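Local coordinates for subtilisin-like protein (Prochloron didemni, PDB 3ZXY) that probably acts as a serine endopeptidase of the subtilisin-like peptidase family S8, this chain being the protease domain of PatA, at residues 267-270 with 271-275; 239-242 with 243-247. The protein carries 1 engineered substitution. One frame throughout, in Å; residues are numbered along the deposited sequence.

In the fold
Contact 2 comes first along the chain, within helix 237-247. Contact 1 follows it and forms the start of helix 269-278, the next helix in the chain. Their centres lie about 9 Å apart, on the same side of the chain's centre. Asn268 ND2 makes a probable hydrogen bond to Ser247 O, which ties the start of the later helix to Ser247 of the earlier segment. Ser247 also packs on Gly271 and Ala272, and Leu244 on Leu267. Both helices also pack on helix 210-230. They belong to the C-terminal part of this subtilase domain, away from the predicted charge relay residues.

Contact 1 of 2, residues 267-270 with 271-275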
loop_
_atom_site.group_PDB
_atom_site.type_symbol
_atom_site.label_atom_id
_atom_site.label_comp_id
_atom_site.label_asym_id
_atom_site.label_seq_id
_atom_site.Cartn_x
_atom_site.Cartn_y
_atom_site.Cartn_z
ATOM N N LEU A 267 -12.998 -4.182 -1.052
ATOM C CA LEU A 267 -12.833 -2.942 -0.309
ATOM C C LEU A 267 -14.149 -2.178 -0.256
ATOM O O LEU A 267 -14.798 -1.949 -1.272
ATOM C CB LEU A 267 -11.778 -2.070 -0.976
ATOM C CG LEU A 267 -11.524 -0.689 -0.395
ATOM C CD1 LEU A 267 -10.970 -0.777 1.014
ATOM C CD2 LEU A 267 -10.571 0.042 -1.359
ATOM N N ASN A 268 -14.526 -1.784 0.966
ATOM C CA ASN A 268 -15.800 -1.124 1.215
ATOM C C ASN A 268 -15.530 0.088 2.103
ATOM O O ASN A 268 -15.612 -0.006 3.330
ATOM C CB ASN A 268 -16.747 -2.116 1.895
ATOM C CG ASN A 268 -18.082 -1.503 2.262
ATOM O OD1 ASN A 268 -18.419 -0.402 1.794
ATOM N ND2 ASN A 268 -18.854 -2.206 3.090
ATOM N N VAL A 269 -15.227 1.219 1.480
ATOM C CA VAL A 269 -14.752 2.386 2.204
ATOM C C VAL A 269 -15.867 2.959 3.076
ATOM O O VAL A 269 -15.641 3.238 4.253
ATOM C CB VAL A 269 -14.177 3.464 1.277
ATOM C CG1 VAL A 269 -13.620 4.615 2.114
ATOM C CG2 VAL A 269 -13.046 2.880 0.435
ATOM N N SER A 270 -17.063 3.081 2.517
ATOM C CA SER A 270 -18.199 3.602 3.315
ATOM C C SER A 270 -18.498 2.698 4.500
ATOM O O SER A 270 -18.697 3.175 5.618
ATOM C CB SER A 270 -19.441 3.827 2.447
ATOM O OG SER A 270 -19.845 2.655 1.806
ATOM N N GLY A 271 -18.472 1.390 4.294
ATOM C CA GLY A 271 -18.692 0.449 5.375
ATOM C C GLY A 271 -17.651 0.533 6.477
ATOM O O GLY A 271 -17.973 0.428 7.673
ATOM N N ALA A 272 -16.393 0.672 6.084
ATOM C CA ALA A 272 -15.306 0.779 7.039
ATOM C C ALA A 272 -15.487 2.026 7.903
ATOM O O ALA A 272 -15.325 1.970 9.114
ATOM C CB ALA A 272 -13.958 0.810 6.316
ATOM N N PHE A 273 -15.844 3.141 7.273
ATOM C CA PHE A 273 -16.055 4.371 8.025
ATOM C C PHE A 273 -17.256 4.226 8.949
ATOM O O PHE A 273 -17.208 4.669 10.090
ATOM C CB PHE A 273 -16.212 5.566 7.097
ATOM C CG PHE A 273 -14.903 6.231 6.775
ATOM C CD1 PHE A 273 -14.122 5.798 5.721
ATOM C CD2 PHE A 273 -14.463 7.316 7.533
ATOM C CE1 PHE A 273 -12.912 6.421 5.435
ATOM C CE2 PHE A 273 -13.268 7.941 7.242
ATOM C CZ PHE A 273 -12.496 7.487 6.201
ATOM N N THR A 274 -18.339 3.632 8.462
ATOM C CA THR A 274 -19.540 3.463 9.311
ATOM C C THR A 274 -19.219 2.642 10.562
ATOM O O THR A 274 -19.687 2.949 11.658
ATOM C CB THR A 274 -20.673 2.823 8.501
ATOM O OG1 THR A 274 -21.056 3.756 7.479
ATOM C CG2 THR A 274 -21.911 2.510 9.387
ATOM N N LEU A 275 -18.428 1.592 10.397
ATOM C CA LEU A 275 -18.042 0.741 11.532
ATOM C C LEU A 275 -17.158 1.499 12.502
ATOM O O LEU A 275 -17.349 1.413 13.699
ATOM C CB LEU A 275 -17.312 -0.538 11.112
ATOM C CG LEU A 275 -18.153 -1.746 10.747
ATOM C CD1 LEU A 275 -17.213 -2.909 10.462
ATOM C CD2 LEU A 275 -19.158 -2.084 11.842
#
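Asn268 and Ala272 are joined by the first backbone i to i+4 bond of helix 269-278, Ala272 N to Asn268 O at 2.9 Å, and Phe273 N to Val269 O and Thr274 N to Ser270 O carry the same ladder onward. The side chain of Asn268 reaches forward to the first turn. Its CG stands anti to the backbone N (chi1 177°), which brings the amide beside Gly271. OD1 accepts from Gly271 N at 3.1 Å. The N-H points at the oxygen fairly well, with an angle of 154° at the hydrogen. The donor nevertheless sits above the carbonyl plane of the amide, 63° out of it, and not on a lone pair. The amide therefore lies with a face turned to the backbone, and its ND2 is 3.5 Å from Gly271 CA. This is a classic asparagine N-cap, in which a side-chain oxygen satisfies an amide N-H of the first turn. The other end of the same amide reaches back along the chain, where ND2 donates to Ser247 O of the 243-247 segment. With both ends held, the rotation of the amide is fixed. Val269 and Phe273, one turn apart, lie side by side and point the same way. Val269 CG1 meets the ring at CD1, 3.8 Å away. Val269 O lies at the ring edge, in plane, 3.3 Å from Phe273 CD1. Val269 also touches Val220 of helix 210-230, and the phenylalanine leans on Leu224 and Glu227 of that helix. Ala272, the buried residue here, rests its CB 3.5 Å from Asn268 O and faces Leu224 and Ser247. On the exposed side, Thr274 OG1 approaches Ser270 O to 3.1 Å.

Contact 2 of 2, residues 239-242 with 243-247; sequences KVRQ and LLLQS
Arg241 and Leu245 meet one turn apart on helix 237-247, as do Val240 and Leu244. Main-chain bonds come first. Leu243, Leu244, Leu245 and Gln246 each donate their N-H to the carbonyl four residues back, and the shortest, Gln246 N to Gln242 O, is 2.8 Å. This is regular alpha-helix. Leu243 O serves two donors of Ser247. It accepts from Ser247 OG at 2.7 Å and from Ser247 N at 3.0 Å, and the two reach it from opposite faces of its plane. The serine hydroxyl thus folds back onto its own helix.

Apolar contacts follow. The three leucines share one shape, with CG anti to the carbonyl carbon (chi1 near -70°). That turns each branch back along the helix. Leu243 CG rests 3.4 Å from Lys239 O, and Leu244 CG and Leu245 CG sit just as close to Val240 O and Arg241 O. Val240 and Leu244 run side by side, with Val240 CG1 4.0 Å from Leu244 CD1. Both are buried against helix 210-230. Leu243 is turned to Leu275 and Leu276 of helix 269-278, and Leu245 to Leu162 of strand 162-167.

The third kind is a methyl over a charged plane. The Arg241 chain is extended from CG to NE and crosses Leu245 obliquely. Leu245 CD1 touches Arg241 CG at 4.0 Å and sits over the centre of one guanidinium face of Arg241, 4.1 Å above it. The polar rim is left to other partners, and NE donates to Val161 O. Gln246, likewise, sends NE2 to the C-terminal carboxylate of Ser282. The charged group is therefore packed flat against carbon on one face while its N-H groups, pointing out in the plane, can still hydrogen-bond.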
loop_
_atom_site.group_PDB
_atom_site.type_symbol
_atom_site.label_atom_id
_atom_site.label_comp_id
_atom_site.label_asym_id
_atom_site.label_seq_id
_atom_site.Cartn_x
_atom_site.Cartn_y
_atom_site.Cartn_z
ATOM N N LYS A 239 -6.157 -1.955 14.205
ATOM C CA LYS A 239 -7.613 -1.829 14.251
ATOM C C LYS A 239 -8.159 -1.440 12.884
ATOM O O LYS A 239 -9.224 -1.925 12.463
ATOM C CB LYS A 239 -8.049 -0.788 15.295
ATOM C CG LYS A 239 -9.564 -0.669 15.434
ATOM C CD LYS A 239 -9.931 0.268 16.569
ATOM C CE LYS A 239 -11.433 0.262 16.862
ATOM N NZ LYS A 239 -11.795 1.387 17.772
ATOM N N VAL A 240 -7.457 -0.547 12.187
ATOM C CA VAL A 240 -7.886 -0.153 10.856
ATOM C C VAL A 240 -7.873 -1.352 9.902
ATOM O O VAL A 240 -8.802 -1.538 9.101
ATOM C CB VAL A 240 -7.049 1.030 10.339
ATOM C CG1 VAL A 240 -7.202 1.179 8.827
ATOM C CG2 VAL A 240 -7.414 2.312 11.105
ATOM N N ARG A 241 -6.848 -2.190 9.992
ATOM C CA ARG A 241 -6.861 -3.444 9.244
ATOM C C ARG A 241 -8.111 -4.279 9.532
ATOM O O ARG A 241 -8.756 -4.800 8.627
ATOM C CB ARG A 241 -5.616 -4.263 9.570
ATOM C CG ARG A 241 -5.535 -5.611 8.876
ATOM C CD ARG A 241 -4.254 -6.282 9.313
ATOM N NE ARG A 241 -4.052 -7.630 8.881
ATOM C CZ ARG A 241 -4.342 -8.730 9.564
ATOM N NH1 ARG A 241 -4.983 -8.707 10.739
ATOM N NH2 ARG A 241 -3.992 -9.894 9.040
ATOM N N GLN A 242 -8.452 -4.397 10.814
ATOM C CA GLN A 242 -9.604 -5.210 11.221
ATOM C C GLN A 242 -10.899 -4.615 10.644
ATOM O O GLN A 242 -11.793 -5.347 10.180
ATOM C CB GLN A 242 -9.651 -5.303 12.750
ATOM C CG GLN A 242 -10.539 -6.418 13.263
ATOM C CD GLN A 242 -9.919 -7.809 13.164
ATOM O OE1 GLN A 242 -8.848 -8.000 12.576
ATOM N NE2 GLN A 242 -10.593 -8.783 13.735
ATOM N N LEU A 243 -11.000 -3.289 10.680
ATOM C CA LEU A 243 -12.173 -2.609 10.120
ATOM C C LEU A 243 -12.312 -2.838 8.619
ATOM O O LEU A 243 -13.409 -3.069 8.115
ATOM C CB LEU A 243 -12.126 -1.101 10.400
ATOM C CG LEU A 243 -12.298 -0.681 11.856
ATOM C CD1 LEU A 243 -11.790 0.747 12.029
ATOM C CD2 LEU A 243 -13.750 -0.791 12.279
ATOM N N LEU A 244 -11.195 -2.771 7.904
ATOM C CA LEU A 244 -11.204 -2.989 6.467
ATOM C C LEU A 244 -11.592 -4.420 6.136
ATOM O O LEU A 244 -12.358 -4.671 5.188
ATOM C CB LEU A 244 -9.834 -2.627 5.872
ATOM C CG LEU A 244 -9.563 -1.124 5.785
ATOM C CD1 LEU A 244 -8.084 -0.820 5.527
ATOM C CD2 LEU A 244 -10.456 -0.496 4.713
ATOM N N LEU A 245 -11.050 -5.380 6.876
ATOM C CA LEU A 245 -11.393 -6.774 6.664
ATOM C C LEU A 245 -12.842 -7.078 7.033
ATOM O O LEU A 245 -13.529 -7.803 6.317
ATOM C CB LEU A 245 -10.428 -7.696 7.431
ATOM C CG LEU A 245 -8.994 -7.720 6.923
ATOM C CD1 LEU A 245 -8.132 -8.463 7.935
ATOM C CD2 LEU A 245 -8.902 -8.375 5.552
ATOM N N GLN A 246 -13.331 -6.515 8.138
ATOM C CA GLN A 246 -14.690 -6.809 8.581
ATOM C C GLN A 246 -15.762 -6.241 7.665
ATOM O O GLN A 246 -16.802 -6.872 7.448
ATOM C CB GLN A 246 -14.918 -6.275 9.991
ATOM C CG GLN A 246 -16.300 -6.625 10.499
ATOM C CD GLN A 246 -16.390 -6.673 11.999
ATOM O OE1 GLN A 246 -17.234 -6.002 12.594
ATOM N NE2 GLN A 246 -15.570 -7.521 12.619
ATOM N N SER A 247 -15.495 -5.056 7.130
ATOM C CA SER A 247 -16.441 -4.366 6.271
ATOM C C SER A 247 -16.353 -4.799 4.805
ATOM O O SER A 247 -17.225 -4.456 4.014
ATOM C CB SER A 247 -16.272 -2.850 6.382
ATOM O OG SER A 247 -14.979 -2.434 5.981
#